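Local structure of uncharacterized protein TP-0789 domain-containing protein (Nitrosomonas europaea ATCC 19718, 3BUU) at residues 47-50 and 56-59; 79-84 and 220-225; 128-133 and 157-162; 161-166 and 170-175. The protein is of unknown function but belongs to the LolA superfamily, whose namesake carries lipoproteins across the periplasm. All coordinates share one frame; numbering follows the deposited sequence. Where two conformers were deposited one is given.

From the N terminus, contact 1 comes first and closes the short hairpin of strands 39-51 and 55-62. Contact 2 opens next, on strand 77-81, and closes only near the C terminus, at 220-225. Contacts 3 and 4 both fall within that long loop. Contact 3 joins strand 128-137 to strand 158-164, with strand 146-152 between them. Contact 4 follows at once, shares A161 and E162 with it, and closes the hairpin to strand 170-182. Contacts 1 and 2 touch, since I57 packs on F220, Y224 and L225. They lie on one side of the chain's centre, contacts 3 and 4 on the other. Centres of contacts 2 and 3 are about 37 Å apart.

Contact 1: 47-50 and 56-59; sequences QVLS and SIVM
L49 and I57 face each other in the tight part of this strand pair. L49 N donates to I57 O over 2.8 Å, and I57 N returns a bond to L49 O. Both side chains stand on the same face, with CB of L49 4.2 Å from CB of I57. Q27 of strand 26-36 and R213 pack on L49. F220 and Y224 cover I57, and L225 also packs against it.

The opposite face carries V48, V58, S50 and S56. Here CG2 of V48 meets CG2 of V58 at 4.3 Å, and I106 of helix 103-107 covers both valines. S56 OG is bonded to A107 O, which satisfies this buried hydroxyl. The segments run antiparallel, at 177°, and belong to a beta hairpin of strands 39-51 and 55-62. Such hairpins build the antiparallel half-barrel of LolA-like proteins. A helix packed on the valine face is consistent with that fold.

The looser end is at Q47 and the selenomethionine M59, both partly exposed. Their backbones are still firmly paired: Q47 N reaches M59 O at 2.9 Å, and M59 N reaches Q47 O with an N-H...O angle of 171°. The two long side chains lie alongside each other and point the same way. Q47 keeps CG anti to its N (chi1 179°) and runs out extended, with Q27 and N29 of strand 26-36 on its flank. The modelled approach of the amide oxygen to the M59 methyl is doubtful.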
loop_
_atom_site.group_PDB
_atom_site.type_symbol
_atom_site.label_atom_id
_atom_site.label_comp_id
_atom_site.label_asym_id
_atom_site.label_seq_id
_atom_site.Cartn_x
_atom_site.Cartn_y
_atom_site.Cartn_z
ATOM N N GLN A 47 1.015 12.621 3.079
ATOM C CA GLN A 47 1.580 12.906 1.781
ATOM C C GLN A 47 2.651 11.863 1.536
ATOM O O GLN A 47 3.507 11.640 2.398
ATOM C CB GLN A 47 2.222 14.295 1.736
ATOM C CG GLN A 47 2.833 14.539 0.325
ATOM C CD GLN A 47 3.800 15.697 0.231
ATOM O OE1 GLN A 47 4.986 15.548 0.530
ATOM N NE2 GLN A 47 3.320 16.831 -0.243
ATOM N N VAL A 48 2.627 11.249 0.355
ATOM C CA VAL A 48 3.556 10.179 0.001
ATOM C C VAL A 48 4.412 10.616 -1.182
ATOM O O VAL A 48 3.868 11.069 -2.198
ATOM C CB VAL A 48 2.787 8.904 -0.357
ATOM C CG1 VAL A 48 3.766 7.802 -0.713
ATOM C CG2 VAL A 48 1.932 8.485 0.833
ATOM N N LEU A 49 5.734 10.467 -1.034
ATOM C CA LEU A 49 6.695 10.648 -2.140
ATOM C C LEU A 49 7.161 9.218 -2.437
ATOM O O LEU A 49 7.849 8.613 -1.634
ATOM C CB LEU A 49 7.851 11.513 -1.665
ATOM C CG LEU A 49 7.456 12.916 -1.211
ATOM C CD1 LEU A 49 8.704 13.685 -0.747
ATOM C CD2 LEU A 49 6.728 13.668 -2.305
ATOM N N SER A 50 6.777 8.706 -3.599
ATOM C CA SER A 50 6.975 7.319 -3.949
ATOM C C SER A 50 7.979 7.145 -5.097
ATOM O O SER A 50 7.769 7.672 -6.205
ATOM C CB SER A 50 5.653 6.718 -4.354
ATOM O OG SER A 50 5.777 5.408 -4.860
ATOM N N SER A 56 10.889 5.744 -0.403
ATOM C CA SER A 56 9.713 6.551 -0.295
ATOM C C SER A 56 9.808 7.358 0.990
ATOM O O SER A 56 10.602 7.047 1.899
ATOM C CB SER A 56 8.446 5.729 -0.316
ATOM O OG SER A 56 8.378 4.903 0.816
ATOM N N ILE A 57 8.990 8.400 1.045
ATOM C CA ILE A 57 8.765 9.165 2.269
ATOM C C ILE A 57 7.272 9.276 2.469
ATOM O O ILE A 57 6.532 9.614 1.531
ATOM C CB ILE A 57 9.378 10.572 2.161
ATOM C CG1 ILE A 57 10.901 10.477 2.164
ATOM C CG2 ILE A 57 8.891 11.482 3.292
ATOM C CD1 ILE A 57 11.631 11.713 1.671
ATOM N N VAL A 58 6.829 9.005 3.692
ATOM C CA VAL A 58 5.428 9.123 4.058
ATOM C C VAL A 58 5.351 10.123 5.199
ATOM O O VAL A 58 5.897 9.887 6.275
ATOM C CB VAL A 58 4.850 7.779 4.497
ATOM C CG1 VAL A 58 3.388 7.935 4.936
ATOM C CG2 VAL A 58 4.949 6.749 3.336
HETATM N N MSE A 59 4.657 11.223 4.955
HETATM C CA MSE A 59 4.588 12.315 5.966
HETATM C C MSE A 59 3.158 12.473 6.447
HETATM O O MSE A 59 2.283 12.659 5.648
HETATM C CB MSE A 59 5.036 13.610 5.319
HETATM C CG MSE A 59 6.551 13.681 5.081
HETATM SE SE MSE A 59 7.247 15.150 4.086
HETATM C CE MSE A 59 5.630 15.806 3.277
#

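Contact 2: 79-84 and 220-225; sequences WVFMPS and FTKDYL
K222 lies over the W79 indole, and its CE comes down 3.4 Å from CE2 of W79. The methylene sits above the five-membered ring. The ammonium lies beyond it over the six-membered ring, with K222 NZ 3.7 Å from the centroid of that W79 ring. This is a cation-pi contact with a CH-pi contact beside it. Both hold for one of two W79 conformers, so they are less certain than the rest. The K222 chain is fully extended past CG, which carries NZ out across the indole.

F81 takes up the second half of the contact, against L225 and the base of K222. L225 CB stands over the centre of its face, 4.1 Å from the F81 ring centroid, a CH-pi contact. CD1 of L225 touches F81 CE2 at 3.7 Å. K222 instead meets the ring at its edge, where K222 CA is 3.9 Å from F81 CZ. An alanine at F81 would remove the ring and probably leave L225 and the base of K222 without their shared apolar support.

A second shell shapes 220-225. T221 OG1 accepts from Y224 N at 3.1 Å, an ST motif. The bend at 222-224 brings K222 and L225 to the same phenylalanine.

W79 and F81 lie on strand 77-81, paired with strand 70-74. L72 of that strand touches F81, F220 and L225. P88 packs on F81 and K222. The C-terminal turn thus lies against strands 77-81, 70-74 and 55-62.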
loop_
_atom_site.group_PDB
_atom_site.type_symbol
_atom_site.label_atom_id
_atom_site.label_comp_id
_atom_site.label_asym_id
_atom_site.label_seq_id
_atom_site.Cartn_x
_atom_site.Cartn_y
_atom_site.Cartn_z
ATOM N N TRP A 79 12.730 4.008 8.642
ATOM C CA TRP A 79 13.134 4.888 9.757
ATOM C C TRP A 79 11.930 5.755 10.051
ATOM O O TRP A 79 11.359 6.387 9.132
ATOM C CB TRP A 79 14.329 5.797 9.375
ATOM C CG TRP A 79 15.732 5.145 9.385
ATOM C CD1 TRP A 79 16.606 5.045 8.331
ATOM C CD2 TRP A 79 16.421 4.578 10.516
ATOM N NE1 TRP A 79 17.763 4.413 8.728
ATOM C CE2 TRP A 79 17.684 4.134 10.065
ATOM C CE3 TRP A 79 16.087 4.397 11.856
ATOM C CZ2 TRP A 79 18.590 3.488 10.903
ATOM C CZ3 TRP A 79 17.010 3.772 12.699
ATOM C CH2 TRP A 79 18.241 3.334 12.215
ATOM N N VAL A 80 11.563 5.828 11.322
ATOM C CA VAL A 80 10.396 6.566 11.736
ATOM C C VAL A 80 10.817 7.712 12.675
ATOM O O VAL A 80 11.597 7.517 13.623
ATOM C CB VAL A 80 9.393 5.632 12.397
ATOM C CG1 VAL A 80 8.128 6.421 12.764
ATOM C CG2 VAL A 80 9.086 4.450 11.479
ATOM N N PHE A 81 10.379 8.913 12.357
ATOM C CA PHE A 81 10.790 10.124 13.064
ATOM C C PHE A 81 9.651 10.467 14.051
ATOM O O PHE A 81 8.518 10.614 13.594
ATOM C CB PHE A 81 11.041 11.206 12.007
ATOM C CG PHE A 81 12.185 10.858 11.080
ATOM C CD1 PHE A 81 13.431 11.406 11.279
ATOM C CD2 PHE A 81 12.028 9.894 10.081
ATOM C CE1 PHE A 81 14.489 11.067 10.459
ATOM C CE2 PHE A 81 13.085 9.520 9.269
ATOM C CZ PHE A 81 14.323 10.094 9.453
HETATM N N MSE A 82 9.963 10.534 15.365
HETATM C CA MSE A 82 8.983 10.665 16.498
HETATM C C MSE A 82 9.437 11.788 17.433
HETATM O O MSE A 82 10.633 11.933 17.649
HETATM C CB MSE A 82 8.934 9.380 17.350
HETATM C CG MSE A 82 8.391 8.148 16.656
HETATM SE SE MSE A 82 6.537 8.270 16.044
HETATM C CE MSE A 82 5.507 8.123 17.707
ATOM N N PRO A 83 8.501 12.518 18.085
ATOM C CA PRO A 83 8.880 13.665 18.941
ATOM C C PRO A 83 9.646 13.286 20.229
ATOM O O PRO A 83 10.291 14.159 20.829
ATOM C CB PRO A 83 7.524 14.324 19.223
ATOM C CG PRO A 83 6.569 13.273 19.145
ATOM C CD PRO A 83 7.033 12.402 18.018
ATOM N N SER A 84 9.589 12.021 20.656
ATOM C CA SER A 84 10.230 11.656 21.910
ATOM C C SER A 84 11.691 11.255 21.736
ATOM O O SER A 84 12.386 10.943 22.739
ATOM C CB SER A 84 9.471 10.497 22.568
ATOM O OG SER A 84 9.399 9.388 21.679
ATOM N N PHE A 220 16.337 11.144 0.194
ATOM C CA PHE A 220 15.950 9.988 1.004
ATOM C C PHE A 220 16.972 9.795 2.099
ATOM O O PHE A 220 17.713 8.812 2.126
ATOM C CB PHE A 220 15.754 8.791 0.095
ATOM C CG PHE A 220 14.589 8.970 -0.823
ATOM C CD1 PHE A 220 13.284 8.924 -0.319
ATOM C CD2 PHE A 220 14.781 9.242 -2.161
ATOM C CE1 PHE A 220 12.202 9.118 -1.176
ATOM C CE2 PHE A 220 13.729 9.435 -3.010
ATOM C CZ PHE A 220 12.423 9.371 -2.529
ATOM N N THR A 221 17.014 10.775 3.019
ATOM C CA THR A 221 17.987 10.792 4.130
ATOM C C THR A 221 17.328 11.340 5.392
ATOM O O THR A 221 16.343 12.065 5.350
ATOM C CB THR A 221 19.171 11.710 3.836
ATOM O OG1 THR A 221 18.726 13.071 3.899
ATOM C CG2 THR A 221 19.841 11.380 2.510
ATOM N N LYS A 222 17.929 10.986 6.528
ATOM C CA LYS A 222 17.504 11.517 7.807
ATOM C C LYS A 222 17.617 13.028 7.891
ATOM O O LYS A 222 16.748 13.678 8.435
ATOM C CB LYS A 222 18.302 10.856 8.928
ATOM C CG LYS A 222 18.168 9.344 8.969
ATOM C CD LYS A 222 19.010 8.797 10.121
ATOM C CE LYS A 222 19.026 7.277 10.131
ATOM N NZ LYS A 222 19.782 6.760 11.310
ATOM N N ASP A 223 18.624 13.596 7.232
ATOM C CA ASP A 223 18.799 15.045 7.258
ATOM C C ASP A 223 17.675 15.784 6.550
ATOM O O ASP A 223 17.240 16.840 7.008
ATOM C CB ASP A 223 20.140 15.435 6.660
ATOM C CG ASP A 223 21.281 15.101 7.564
ATOM O OD1 ASP A 223 21.113 15.162 8.807
ATOM O OD2 ASP A 223 22.348 14.751 7.027
ATOM N N TYR A 224 17.167 15.210 5.445
ATOM C CA TYR A 224 16.106 15.853 4.730
ATOM C C TYR A 224 14.844 15.967 5.615
ATOM O O TYR A 224 14.034 16.864 5.456
ATOM C CB TYR A 224 15.871 15.078 3.443
ATOM C CG TYR A 224 14.783 15.597 2.569
ATOM C CD1 TYR A 224 14.995 16.695 1.727
ATOM C CD2 TYR A 224 13.533 15.015 2.570
ATOM C CE1 TYR A 224 13.971 17.163 0.905
ATOM C CE2 TYR A 224 12.500 15.472 1.749
ATOM C CZ TYR A 224 12.736 16.545 0.913
ATOM O OH TYR A 224 11.734 16.975 0.082
ATOM N N LEU A 225 14.673 15.008 6.534
ATOM C CA LEU A 225 13.456 14.945 7.359
ATOM C C LEU A 225 13.587 15.606 8.739
ATOM O O LEU A 225 12.724 15.441 9.593
ATOM C CB LEU A 225 12.975 13.495 7.455
ATOM C CG LEU A 225 12.462 12.948 6.124
ATOM C CD1 LEU A 225 12.161 11.465 6.275
ATOM C CD2 LEU A 225 11.199 13.687 5.739
#

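Contact 3: 128-133 and 157-162; sequences EDYYVL and RPYKAE
Y130 and Y159 stack face on face, and this one aromatic pair makes up the contact. Their ring centroids are 4.3 Å apart and the planes are turned by 21°, an offset stack. The rings overlap unevenly. CE1 of Y130 lies closest to the other ring, 3.4 Å from CG of Y159, and CD2 of Y159 lies 3.5 Å above the Y130 plane toward its rim. The hydroxyl end of Y130 reaches furthest, so that its OH sits over the centre of the Y159 ring, 3.6 Å above the plane.

Beyond the rings, CB of Y159 adds one apolar touch, 3.6 Å from CE1 of Y130. The two side chains cross in direction at about a right angle, yet their ring planes stay nearly parallel. Y159 has CG anti to its N (chi1 172°), which lays its ring over that of Y130.

Backbone pairing plays no part across these segments. Strand 146-152 lies between strands 128-137 and 158-164, and the tyrosines reach over it. W150 of that strand touches Y159, and K160 makes a cation-pi contact with the same tryptophan.

Polar contacts lie at the margin. E128 OE2 bonds N152 ND2 of strand 146-152.

The attraction is probably mainly dispersion between broad flat surfaces, with a polar hydroxyl oxygen set over a ring. It links strands 128-137 and 158-164 across the strand between them, in the antiparallel strand array of this LolA-like fold, and its hold probably depends on ring shape rather than charge.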
loop_
_atom_site.group_PDB
_atom_site.type_symbol
_atom_site.label_atom_id
_atom_site.label_comp_id
_atom_site.label_asym_id
_atom_site.label_seq_id
_atom_site.Cartn_x
_atom_site.Cartn_y
_atom_site.Cartn_z
ATOM N N GLU A 128 -17.790 -11.822 -15.092
ATOM C CA GLU A 128 -16.385 -11.426 -15.007
ATOM C C GLU A 128 -15.475 -12.556 -14.548
ATOM O O GLU A 128 -15.730 -13.225 -13.564
ATOM C CB GLU A 128 -16.203 -10.254 -14.056
ATOM C CG GLU A 128 -16.884 -8.990 -14.529
ATOM C CD GLU A 128 -16.186 -8.408 -15.727
ATOM O OE1 GLU A 128 -16.406 -8.911 -16.853
ATOM O OE2 GLU A 128 -15.410 -7.455 -15.543
ATOM N N ASP A 129 -14.374 -12.730 -15.260
ATOM C CA ASP A 129 -13.388 -13.742 -14.918
ATOM C C ASP A 129 -12.158 -13.047 -14.373
ATOM O O ASP A 129 -11.753 -12.003 -14.860
ATOM C CB ASP A 129 -12.953 -14.560 -16.147
ATOM C CG ASP A 129 -14.108 -15.217 -16.849
ATOM O OD1 ASP A 129 -14.867 -15.880 -16.147
ATOM O OD2 ASP A 129 -14.236 -15.102 -18.101
ATOM N N TYR A 130 -11.560 -13.688 -13.383
ATOM C CA TYR A 130 -10.413 -13.179 -12.680
ATOM C C TYR A 130 -9.320 -14.205 -12.663
ATOM O O TYR A 130 -9.580 -15.387 -12.446
ATOM C CB TYR A 130 -10.780 -12.803 -11.212
ATOM C CG TYR A 130 -11.830 -11.758 -11.146
ATOM C CD1 TYR A 130 -11.503 -10.396 -11.205
ATOM C CD2 TYR A 130 -13.164 -12.123 -11.059
ATOM C CE1 TYR A 130 -12.517 -9.464 -11.198
ATOM C CE2 TYR A 130 -14.165 -11.185 -11.028
ATOM C CZ TYR A 130 -13.840 -9.860 -11.126
ATOM O OH TYR A 130 -14.845 -8.922 -11.067
ATOM N N TYR A 131 -8.091 -13.751 -12.836
ATOM C CA TYR A 131 -6.934 -14.518 -12.424
ATOM C C TYR A 131 -6.801 -14.368 -10.917
ATOM O O TYR A 131 -6.793 -13.243 -10.427
ATOM C CB TYR A 131 -5.660 -13.971 -13.069
ATOM C CG TYR A 131 -5.648 -13.925 -14.561
ATOM C CD1 TYR A 131 -5.697 -15.072 -15.319
ATOM C CD2 TYR A 131 -5.509 -12.713 -15.232
ATOM C CE1 TYR A 131 -5.596 -15.015 -16.734
ATOM C CE2 TYR A 131 -5.423 -12.644 -16.615
ATOM C CZ TYR A 131 -5.475 -13.794 -17.377
ATOM O OH TYR A 131 -5.365 -13.736 -18.750
ATOM N N VAL A 132 -6.585 -15.461 -10.186
ATOM C CA VAL A 132 -6.262 -15.390 -8.756
ATOM C C VAL A 132 -4.804 -15.736 -8.617
ATOM O O VAL A 132 -4.427 -16.914 -8.820
ATOM C CB VAL A 132 -7.168 -16.284 -7.866
ATOM C CG1 VAL A 132 -6.844 -16.023 -6.392
ATOM C CG2 VAL A 132 -8.625 -16.005 -8.148
ATOM N N LEU A 133 -3.981 -14.729 -8.347
ATOM C CA LEU A 133 -2.563 -14.957 -8.195
ATOM C C LEU A 133 -2.223 -15.202 -6.740
ATOM O O LEU A 133 -2.669 -14.464 -5.868
ATOM C CB LEU A 133 -1.741 -13.734 -8.648
ATOM C CG LEU A 133 -1.924 -13.330 -10.118
ATOM C CD1 LEU A 133 -1.023 -12.106 -10.461
ATOM C CD2 LEU A 133 -1.607 -14.468 -11.050
ATOM N N ARG A 157 -7.230 -5.121 -14.368
ATOM C CA ARG A 157 -7.430 -4.296 -13.179
ATOM C C ARG A 157 -7.340 -5.135 -11.906
ATOM O O ARG A 157 -7.925 -6.216 -11.824
ATOM C CB ARG A 157 -8.779 -3.623 -13.176
ATOM C CG ARG A 157 -8.908 -2.448 -14.061
ATOM C CD ARG A 157 -10.293 -1.877 -13.924
ATOM N NE ARG A 157 -10.435 -0.846 -14.890
ATOM C CZ ARG A 157 -11.509 -0.083 -14.951
ATOM N NH1 ARG A 157 -12.504 -0.314 -14.105
ATOM N NH2 ARG A 157 -11.579 0.879 -15.849
ATOM N N PRO A 158 -6.695 -4.591 -10.862
ATOM C CA PRO A 158 -6.826 -5.265 -9.557
ATOM C C PRO A 158 -8.272 -5.165 -9.095
ATOM O O PRO A 158 -8.895 -4.095 -9.195
ATOM C CB PRO A 158 -5.842 -4.471 -8.676
ATOM C CG PRO A 158 -5.802 -3.094 -9.283
ATOM C CD PRO A 158 -5.970 -3.309 -10.776
ATOM N N TYR A 159 -8.754 -6.250 -8.492
ATOM C CA TYR A 159 -10.126 -6.324 -8.045
ATOM C C TYR A 159 -10.215 -6.403 -6.532
ATOM O O TYR A 159 -10.893 -5.595 -5.907
ATOM C CB TYR A 159 -10.817 -7.521 -8.720
ATOM C CG TYR A 159 -12.195 -7.840 -8.216
ATOM C CD1 TYR A 159 -13.223 -6.917 -8.282
ATOM C CD2 TYR A 159 -12.466 -9.084 -7.685
ATOM C CE1 TYR A 159 -14.487 -7.230 -7.816
ATOM C CE2 TYR A 159 -13.713 -9.402 -7.215
ATOM C CZ TYR A 159 -14.713 -8.486 -7.299
ATOM O OH TYR A 159 -15.967 -8.777 -6.818
ATOM N N LYS A 160 -9.548 -7.388 -5.930
ATOM C CA LYS A 160 -9.571 -7.557 -4.496
ATOM C C LYS A 160 -8.367 -8.382 -4.115
ATOM O O LYS A 160 -7.710 -9.011 -4.964
ATOM C CB LYS A 160 -10.892 -8.235 -4.048
ATOM C CG LYS A 160 -10.999 -9.707 -4.365
ATOM C CD LYS A 160 -12.334 -10.296 -3.924
ATOM C CE LYS A 160 -12.352 -11.823 -4.154
ATOM N NZ LYS A 160 -13.604 -12.415 -3.627
ATOM N N ALA A 161 -8.068 -8.376 -2.827
ATOM C CA ALA A 161 -6.969 -9.143 -2.295
ATOM C C ALA A 161 -7.325 -9.739 -0.958
ATOM O O ALA A 161 -8.170 -9.235 -0.216
ATOM C CB ALA A 161 -5.708 -8.299 -2.230
ATOM N N GLU A 162 -6.601 -10.816 -0.646
ATOM C CA GLU A 162 -6.650 -11.447 0.692
ATOM C C GLU A 162 -5.232 -11.502 1.223
ATOM O O GLU A 162 -4.316 -11.935 0.501
ATOM C CB GLU A 162 -7.249 -12.858 0.588
ATOM C CG GLU A 162 -8.728 -12.911 0.238
ATOM C CD GLU A 162 -9.256 -14.311 0.124
ATOM O OE1 GLU A 162 -8.461 -15.251 0.105
ATOM O OE2 GLU A 162 -10.480 -14.457 -0.010
#

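Contact 4: 161-166 and 170-175; sequences AEFYSV and LLKTSR
F163 O accepts from both L171 N, at 2.8 Å, and K172 N, at a weak 3.5 Å, so the antiparallel strands 161-164 and 170-175 slip by one residue at a classic beta bulge. Within the bulge F163 N also bonds K172 O. Regular pairing resumes at A161 and S174, which exchange two bonds.

K172 and F163 share a face with A161 and S174. CE of K172 lies over the F163 ring, 4.3 Å from its centroid, a CH-pi contact offset to the rim. Its NZ is too far for more than a weak cation-pi attraction. It is instead held by a salt bridge to D105 and by bonds to Q100 O and Y144 OH. S174 OG comes to the edge of the same ring, 3.4 Å from F163 CE2.

On the other face L170 CD1 sits over the Y164 ring, 3.8 Å from CZ of Y164. L170 turns CG anti to its N (chi1 -178°), which lets CD1 lie over that ring and against E162 CB, at 3.7 Å. Y164 OH donates to E162 OE1 over 2.7 Å, meeting the carboxylate from 42° out of its plane. A leucine at Y164 would lose the hydroxyl and probably leave E162 OE1 without this donor and freer to turn. K146 adds a cation-pi contact to the ring.

L171, the first of the two bulge residues, packs CD1 on S165 CA at 3.7 Å, where the chain leaves the strand. The whole is a bulged beta hairpin between strands 158-164 and 170-182, a building unit of the antiparallel half-barrel expected for the LolA superfamily.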
loop_
_atom_site.group_PDB
_atom_site.type_symbol
_atom_site.label_atom_id
_atom_site.label_comp_id
_atom_site.label_asym_id
_atom_site.label_seq_id
_atom_site.Cartn_x
_atom_site.Cartn_y
_atom_site.Cartn_z
ATOM N N ALA A 161 -8.068 -8.376 -2.827
ATOM C CA ALA A 161 -6.969 -9.143 -2.295
ATOM C C ALA A 161 -7.325 -9.739 -0.958
ATOM O O ALA A 161 -8.170 -9.235 -0.216
ATOM C CB ALA A 161 -5.708 -8.299 -2.230
ATOM N N GLU A 162 -6.601 -10.816 -0.646
ATOM C CA GLU A 162 -6.650 -11.447 0.692
ATOM C C GLU A 162 -5.232 -11.502 1.223
ATOM O O GLU A 162 -4.316 -11.935 0.501
ATOM C CB GLU A 162 -7.249 -12.858 0.588
ATOM C CG GLU A 162 -8.728 -12.911 0.238
ATOM C CD GLU A 162 -9.256 -14.311 0.124
ATOM O OE1 GLU A 162 -8.461 -15.251 0.105
ATOM O OE2 GLU A 162 -10.480 -14.457 -0.010
ATOM N N PHE A 163 -5.046 -11.081 2.480
ATOM C CA PHE A 163 -3.706 -10.966 3.063
ATOM C C PHE A 163 -3.605 -11.993 4.182
ATOM O O PHE A 163 -4.504 -12.057 5.030
ATOM C CB PHE A 163 -3.511 -9.546 3.635
ATOM C CG PHE A 163 -3.614 -8.502 2.594
ATOM C CD1 PHE A 163 -2.449 -8.061 1.949
ATOM C CD2 PHE A 163 -4.857 -7.984 2.207
ATOM C CE1 PHE A 163 -2.526 -7.109 0.940
ATOM C CE2 PHE A 163 -4.942 -7.024 1.202
ATOM C CZ PHE A 163 -3.779 -6.581 0.578
ATOM N N TYR A 164 -2.511 -12.758 4.173
ATOM C CA TYR A 164 -2.341 -13.882 5.098
ATOM C C TYR A 164 -1.156 -13.663 6.002
ATOM O O TYR A 164 -0.174 -12.957 5.644
ATOM C CB TYR A 164 -2.143 -15.161 4.280
ATOM C CG TYR A 164 -3.426 -15.567 3.619
ATOM C CD1 TYR A 164 -4.296 -16.498 4.218
ATOM C CD2 TYR A 164 -3.798 -15.022 2.388
ATOM C CE1 TYR A 164 -5.499 -16.866 3.626
ATOM C CE2 TYR A 164 -5.029 -15.361 1.788
ATOM C CZ TYR A 164 -5.866 -16.296 2.417
ATOM O OH TYR A 164 -7.091 -16.690 1.929
ATOM N N SER A 165 -1.255 -14.286 7.179
ATOM C CA SER A 165 -0.200 -14.198 8.184
ATOM C C SER A 165 0.973 -15.052 7.845
ATOM O O SER A 165 0.921 -15.847 6.905
ATOM C CB SER A 165 -0.762 -14.661 9.489
ATOM O OG SER A 165 -0.836 -16.084 9.544
ATOM N N VAL A 166 2.016 -14.934 8.668
ATOM C CA VAL A 166 3.234 -15.717 8.474
ATOM C C VAL A 166 2.980 -17.225 8.601
ATOM O O VAL A 166 3.820 -18.027 8.177
ATOM C CB VAL A 166 4.370 -15.306 9.466
ATOM C CG1 VAL A 166 4.728 -13.821 9.323
ATOM C CG2 VAL A 166 3.963 -15.608 10.911
ATOM N N LEU A 170 -5.902 -16.008 7.380
ATOM C CA LEU A 170 -6.412 -14.799 6.751
ATOM C C LEU A 170 -6.443 -13.677 7.765
ATOM O O LEU A 170 -7.043 -13.830 8.835
ATOM C CB LEU A 170 -7.801 -15.056 6.187
ATOM C CG LEU A 170 -8.481 -13.897 5.451
ATOM C CD1 LEU A 170 -7.780 -13.523 4.162
ATOM C CD2 LEU A 170 -9.913 -14.216 5.127
ATOM N N LEU A 171 -5.853 -12.543 7.414
ATOM C CA LEU A 171 -5.819 -11.393 8.304
ATOM C C LEU A 171 -6.757 -10.273 7.895
ATOM O O LEU A 171 -7.381 -9.659 8.758
ATOM C CB LEU A 171 -4.428 -10.849 8.385
ATOM C CG LEU A 171 -3.421 -11.805 9.028
ATOM C CD1 LEU A 171 -2.033 -11.139 9.067
ATOM C CD2 LEU A 171 -3.865 -12.247 10.427
ATOM N N LYS A 172 -6.846 -10.008 6.593
ATOM C CA LYS A 172 -7.664 -8.901 6.142
ATOM C C LYS A 172 -7.863 -9.064 4.650
ATOM O O LYS A 172 -7.204 -9.872 4.008
ATOM C CB LYS A 172 -7.042 -7.534 6.491
ATOM C CG LYS A 172 -5.752 -7.242 5.795
ATOM C CD LYS A 172 -5.085 -5.945 6.237
ATOM C CE LYS A 172 -3.893 -5.571 5.352
ATOM N NZ LYS A 172 -3.160 -4.427 5.935
ATOM N N THR A 173 -8.788 -8.278 4.128
ATOM C CA THR A 173 -9.081 -8.276 2.720
ATOM C C THR A 173 -9.096 -6.833 2.235
ATOM O O THR A 173 -9.298 -5.905 3.017
ATOM C CB THR A 173 -10.467 -8.912 2.453
ATOM O OG1 THR A 173 -11.459 -8.180 3.170
ATOM C CG2 THR A 173 -10.519 -10.363 2.865
ATOM N N SER A 174 -8.848 -6.635 0.950
ATOM C CA SER A 174 -8.964 -5.328 0.360
ATOM C C SER A 174 -9.800 -5.405 -0.911
ATOM O O SER A 174 -9.891 -6.454 -1.551
ATOM C CB SER A 174 -7.611 -4.717 0.057
ATOM O OG SER A 174 -6.997 -5.474 -0.954
ATOM N N ARG A 175 -10.394 -4.279 -1.253
ATOM C CA ARG A 175 -11.102 -4.083 -2.516
ATOM C C ARG A 175 -10.628 -2.771 -3.135
ATOM O O ARG A 175 -10.411 -1.790 -2.439
ATOM C CB ARG A 175 -12.619 -3.928 -2.246
ATOM C CG ARG A 175 -13.276 -5.070 -1.600
ATOM C CD ARG A 175 -14.791 -4.838 -1.580
ATOM N NE ARG A 175 -15.321 -3.561 -1.060
ATOM C CZ ARG A 175 -15.567 -3.308 0.227
ATOM N NH1 ARG A 175 -15.246 -4.193 1.168
ATOM N NH2 ARG A 175 -16.108 -2.152 0.582
#